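PDB 1B7G: glyceraldehyde-3-phosphate dehydrogenase from Sulfolobus solfataricus, which catalyses the phosphorylating oxidation of D-glyceraldehyde 3-phosphate in glycolysis, accepting NAD or NADP as cofactor with a marked preference for NADP. Local coordinates for residues A[5-10]-A[83-88]; A[27-32]-A[49-54]. The protein carries 1 engineered substitution. All coordinates share one frame; numbering follows the deposited sequence.

Interaction 1: residues A[5-10]-A[83-88]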
loop_
_atom_site.group_PDB
_atom_site.type_symbol
_atom_site.label_atom_id
_atom_site.label_comp_id
_atom_site.label_asym_id
_atom_site.label_seq_id
_atom_site.Cartn_x
_atom_site.Cartn_y
_atom_site.Cartn_z
ATOM N N ALA A 5 -10.052 24.277 6.662
ATOM C CA ALA A 5 -9.149 23.748 7.675
ATOM C C ALA A 5 -9.429 22.244 7.921
ATOM O O ALA A 5 -10.578 21.853 7.842
ATOM C CB ALA A 5 -9.456 24.511 8.965
ATOM N N VAL A 6 -8.446 21.442 8.263
ATOM C CA VAL A 6 -8.588 20.057 8.683
ATOM C C VAL A 6 -8.048 19.880 10.103
ATOM O O VAL A 6 -6.864 19.972 10.375
ATOM C CB VAL A 6 -7.884 19.016 7.792
ATOM C CG1 VAL A 6 -8.157 17.607 8.286
ATOM C CG2 VAL A 6 -8.330 19.160 6.344
ATOM N N ASN A 7 -8.967 19.578 11.015
ATOM C CA ASN A 7 -8.608 19.431 12.430
ATOM C C ASN A 7 -8.431 17.953 12.743
ATOM O O ASN A 7 -9.369 17.167 12.685
ATOM C CB ASN A 7 -9.674 20.136 13.275
ATOM C CG ASN A 7 -9.303 20.148 14.756
ATOM O OD1 ASN A 7 -8.207 19.728 15.102
ATOM N ND2 ASN A 7 -10.210 20.598 15.619
ATOM N N GLY A 8 -7.181 17.534 12.907
ATOM C CA GLY A 8 -6.774 16.169 13.132
ATOM C C GLY A 8 -6.166 15.503 11.911
ATOM O O GLY A 8 -6.865 14.816 11.157
ATOM N N TYR A 9 -4.864 15.590 11.695
ATOM C CA TYR A 9 -4.169 15.007 10.556
ATOM C C TYR A 9 -3.860 13.540 10.786
ATOM O O TYR A 9 -2.685 13.183 10.962
ATOM C CB TYR A 9 -2.849 15.808 10.341
ATOM C CG TYR A 9 -2.207 15.626 8.991
ATOM C CD1 TYR A 9 -2.790 16.221 7.861
ATOM C CD2 TYR A 9 -1.067 14.869 8.808
ATOM C CE1 TYR A 9 -2.211 16.076 6.612
ATOM C CE2 TYR A 9 -0.490 14.729 7.551
ATOM C CZ TYR A 9 -1.070 15.335 6.467
ATOM O OH TYR A 9 -0.526 15.157 5.207
ATOM N N GLY A 10 -4.876 12.656 10.768
ATOM C CA GLY A 10 -4.603 11.214 11.039
ATOM C C GLY A 10 -4.964 10.455 9.763
ATOM O O GLY A 10 -4.886 11.049 8.670
ATOM N N ASP A 83 -13.573 18.409 10.763
ATOM C CA ASP A 83 -13.093 17.831 12.022
ATOM C C ASP A 83 -12.932 16.323 11.843
ATOM O O ASP A 83 -13.922 15.641 11.569
ATOM C CB ASP A 83 -14.047 18.161 13.165
ATOM C CG ASP A 83 -13.586 17.651 14.516
ATOM O OD1 ASP A 83 -13.209 16.468 14.660
ATOM O OD2 ASP A 83 -13.636 18.442 15.482
ATOM N N THR A 84 -11.700 15.873 11.977
ATOM C CA THR A 84 -11.358 14.459 11.827
ATOM C C THR A 84 -10.574 13.981 13.037
ATOM O O THR A 84 -9.661 13.160 12.935
ATOM C CB THR A 84 -10.566 14.173 10.550
ATOM O OG1 THR A 84 -9.344 14.910 10.534
ATOM C CG2 THR A 84 -11.345 14.513 9.296
ATOM N N THR A 85 -10.916 14.506 14.197
ATOM C CA THR A 85 -10.322 14.172 15.461
ATOM C C THR A 85 -10.869 12.807 15.953
ATOM O O THR A 85 -11.929 12.392 15.521
ATOM C CB THR A 85 -10.672 15.236 16.523
ATOM O OG1 THR A 85 -12.100 15.311 16.706
ATOM C CG2 THR A 85 -10.146 16.592 16.086
ATOM N N PRO A 86 -10.276 12.269 16.984
ATOM C CA PRO A 86 -10.691 10.971 17.514
ATOM C C PRO A 86 -12.114 10.948 17.983
ATOM O O PRO A 86 -12.717 12.004 18.264
ATOM C CB PRO A 86 -9.617 10.653 18.542
ATOM C CG PRO A 86 -8.457 11.556 18.256
ATOM C CD PRO A 86 -9.049 12.807 17.650
ATOM N N ASN A 87 -12.795 9.787 18.060
ATOM C CA ASN A 87 -14.191 9.797 18.517
ATOM C C ASN A 87 -14.274 10.541 19.847
ATOM O O ASN A 87 -13.487 10.315 20.764
ATOM C CB ASN A 87 -14.839 8.434 18.709
ATOM C CG ASN A 87 -14.648 7.501 17.531
ATOM O OD1 ASN A 87 -14.550 7.933 16.384
ATOM N ND2 ASN A 87 -14.578 6.206 17.815
ATOM N N GLY A 88 -15.290 11.406 19.959
ATOM C CA GLY A 88 -15.468 12.158 21.192
ATOM C C GLY A 88 -14.739 13.491 21.211
ATOM O O GLY A 88 -15.166 14.409 21.907
HETATM O O HOH W 1 -7.683 12.170 10.813
#
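T84 grips the turn after strand 2-7 with both its backbone and its side chain. Its amide N donates to N7 O at 2.8 Å, a nearly straight bond, while its hydroxyl OG1 donates to G8 O at 2.6 Å, coming in tilted from that carbonyl's plane. A chi1 of 60° sets OG1 between the backbone N and the carbonyl carbon, where it can turn to G8; threonine suits the site because this hydroxyl branch reaches G8 O. V6 CG1 comes within 3.7 Å of the same oxygen. G8 O is held further by G10 N and by water 1, which also donates to T84 O.

N7 and D83 pair in parallel at the C-terminal ends of adjacent strands. Here begins the glycine-rich turn of a Rossmann-type dinucleotide-binding fold: G8 and G10 fit its GxGxxG pattern, and I12 beside T84 probably contributes to NAD binding. G8 has to be glycine, since a CB at its backbone angles would run into T84 O and its own chain.

With CG anti to the backbone N (chi1 -174°), the N7 side chain lies alongside that of D83, amide and carboxylate planes 51° apart; ND2 and D83 OD2 both bond to Y97 OH of helix 89-99. D83 OD1 closes an Asx turn, accepting T85 N (3.1 Å) on its anti side, from out of the carboxylate plane, and takes T85 OG1 on its syn lone pair at 2.6 Å. With OG1 held there, the methyl CG2 of T85 is turned to N7, 3.5 Å from N7 O and 3.8 Å from N7 OD1.

Interaction 2: residues A[27-32]-A[49-54]. Engineered in segment 49-54: V52 (natural residue Leu).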
loop_
_atom_site.group_PDB
_atom_site.type_symbol
_atom_site.label_atom_id
_atom_site.label_comp_id
_atom_site.label_asym_id
_atom_site.label_seq_id
_atom_site.Cartn_x
_atom_site.Cartn_y
_atom_site.Cartn_z
ATOM N N LYS A 27 -9.364 25.730 -1.016
ATOM C CA LYS A 27 -7.924 25.798 -0.744
ATOM C C LYS A 27 -7.707 25.320 0.691
ATOM O O LYS A 27 -8.432 25.720 1.599
ATOM C CB LYS A 27 -7.315 27.161 -1.011
ATOM C CG LYS A 27 -7.191 28.175 0.084
ATOM C CD LYS A 27 -6.953 29.575 -0.490
ATOM C CE LYS A 27 -6.429 30.548 0.549
ATOM N NZ LYS A 27 -6.482 31.963 0.075
ATOM N N LEU A 28 -6.693 24.472 0.857
ATOM C CA LEU A 28 -6.349 23.990 2.185
ATOM C C LEU A 28 -5.624 25.083 2.971
ATOM O O LEU A 28 -4.485 25.408 2.649
ATOM C CB LEU A 28 -5.458 22.754 2.105
ATOM C CG LEU A 28 -4.965 22.202 3.456
ATOM C CD1 LEU A 28 -6.101 21.625 4.289
ATOM C CD2 LEU A 28 -3.917 21.114 3.195
ATOM N N VAL A 29 -6.214 25.533 4.060
ATOM C CA VAL A 29 -5.606 26.567 4.896
ATOM C C VAL A 29 -4.500 25.971 5.731
ATOM O O VAL A 29 -3.451 26.570 5.966
ATOM C CB VAL A 29 -6.655 27.223 5.826
ATOM C CG1 VAL A 29 -6.002 28.015 6.937
ATOM C CG2 VAL A 29 -7.595 28.122 5.026
ATOM N N GLY A 30 -4.731 24.752 6.242
ATOM C CA GLY A 30 -3.713 24.146 7.111
ATOM C C GLY A 30 -4.385 22.980 7.864
ATOM O O GLY A 30 -5.581 22.745 7.671
ATOM N N VAL A 31 -3.597 22.232 8.623
ATOM C CA VAL A 31 -4.110 21.063 9.347
ATOM C C VAL A 31 -3.705 21.146 10.811
ATOM O O VAL A 31 -2.671 21.723 11.142
ATOM C CB VAL A 31 -3.585 19.738 8.763
ATOM C CG1 VAL A 31 -3.842 19.638 7.271
ATOM C CG2 VAL A 31 -2.102 19.510 9.010
ATOM N N ALA A 32 -4.497 20.513 11.681
ATOM C CA ALA A 32 -4.211 20.564 13.114
ATOM C C ALA A 32 -3.829 19.181 13.646
ATOM O O ALA A 32 -4.444 18.162 13.285
ATOM C CB ALA A 32 -5.394 21.161 13.841
ATOM N N ARG A 49 0.764 23.692 6.196
ATOM C CA ARG A 49 0.868 24.425 7.450
ATOM C C ARG A 49 0.251 23.610 8.591
ATOM O O ARG A 49 -0.921 23.221 8.490
ATOM C CB ARG A 49 0.116 25.754 7.333
ATOM C CG ARG A 49 0.879 26.779 6.481
ATOM C CD ARG A 49 0.098 28.096 6.420
ATOM N NE ARG A 49 0.689 28.992 5.450
ATOM C CZ ARG A 49 0.217 30.095 4.908
ATOM N NH1 ARG A 49 -0.983 30.577 5.201
ATOM N NH2 ARG A 49 0.983 30.744 4.032
ATOM N N ILE A 50 1.013 23.413 9.644
ATOM C CA ILE A 50 0.558 22.680 10.806
ATOM C C ILE A 50 0.318 23.557 12.020
ATOM O O ILE A 50 1.179 24.311 12.465
ATOM C CB ILE A 50 1.567 21.589 11.217
ATOM C CG1 ILE A 50 1.857 20.673 10.020
ATOM C CG2 ILE A 50 1.011 20.812 12.413
ATOM C CD1 ILE A 50 2.994 19.710 10.305
ATOM N N TYR A 51 -0.889 23.468 12.549
ATOM C CA TYR A 51 -1.324 24.220 13.709
ATOM C C TYR A 51 -1.485 23.236 14.871
ATOM O O TYR A 51 -1.836 22.071 14.624
ATOM C CB TYR A 51 -2.608 24.944 13.420
ATOM C CG TYR A 51 -2.544 25.980 12.314
ATOM C CD1 TYR A 51 -2.440 25.628 10.989
ATOM C CD2 TYR A 51 -2.642 27.338 12.634
ATOM C CE1 TYR A 51 -2.396 26.592 9.993
ATOM C CE2 TYR A 51 -2.623 28.310 11.640
ATOM C CZ TYR A 51 -2.492 27.932 10.323
ATOM O OH TYR A 51 -2.469 28.885 9.318
ATOM N N VAL A 52 -1.146 23.651 16.068
ATOM C CA VAL A 52 -1.091 22.770 17.231
ATOM C C VAL A 52 -1.807 23.392 18.423
ATOM O O VAL A 52 -1.687 24.602 18.622
ATOM C CB VAL A 52 0.385 22.571 17.634
ATOM C CG1 VAL A 52 0.475 21.775 18.954
ATOM C CG2 VAL A 52 1.182 21.819 16.571
ATOM N N PRO A 53 -2.465 22.588 19.253
ATOM C CA PRO A 53 -3.127 23.098 20.439
ATOM C C PRO A 53 -2.131 23.828 21.327
ATOM O O PRO A 53 -1.066 23.302 21.630
ATOM C CB PRO A 53 -3.676 21.867 21.155
ATOM C CG PRO A 53 -3.690 20.796 20.128
ATOM C CD PRO A 53 -2.635 21.131 19.108
ATOM N N GLN A 54 -2.494 25.024 21.741
ATOM C CA GLN A 54 -1.716 25.882 22.619
ATOM C C GLN A 54 -0.848 25.140 23.618
ATOM O O GLN A 54 0.378 25.309 23.659
ATOM C CB GLN A 54 -2.712 26.789 23.348
ATOM C CG GLN A 54 -2.160 27.901 24.203
ATOM C CD GLN A 54 -3.308 28.656 24.873
ATOM O OE1 GLN A 54 -4.374 28.793 24.263
ATOM N NE2 GLN A 54 -3.094 29.115 26.097
HETATM O O HOH W 2 -1.517 24.810 4.331
#
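R49 opens the contact by giving its carbonyl O to V31 N at 2.9 Å, while its aliphatic CD passes 3.9 Å from V29 O. Its backbone N donates to water 2, which in turn donates weakly to V29 O and so bridges the two segments. I50 pairs in parallel with V31: its CA-H points at V31 O, and CG1 meets V31 CG2 at 4.2 Å, two beta-branched residues suited to an extended chain and an apolar face. Y51 N then bonds to V31 O at 2.9 Å, almost straight. A chi1 of -62° turns the Y51 ring back along 27-32, setting V31 O at its edge in plane and CE1 4.0 Å from G30 CA. Glycine is needed there because a CB would strike CE1. L74 of helix 71-77 touches Y51, V29 and A32 on this face. Replacing the Y51 ring by an alanine methyl is likely to open a gap beside G30 and deprive V29 and L74 of an aromatic neighbour. Y51 O finally takes a CA-H contact from A32. Strand 26-32, helix 38-45 and strand 50-51 thus form a beta-alpha-beta crossover of the Rossmann-type nucleotide-binding domain.

In the fold
From the N terminus, strand 2-7 runs into the glycine-rich turn and helix 11-21, and the chain returns as strand 26-32. Helix 38-45 then leads to strand 50-51, where interaction 2 closes the shorter loop, at an outermost strand of the parallel sheet within this chain. Two more helices and strand 80-83 follow before interaction 1 closes the longer loop, within which interaction 2 is nested. The contact centres lie about 11 Å apart. V6 O and A32 N, 2.8 Å apart and probably hydrogen-bonded, link strands 2-7 and 26-32; from the following turn, G8 N probably bonds to A32 O (2.8 Å) and Y9 packs on V31. Together they tie four adjacent strands: 50-51, 26-32, 2-7, 80-83.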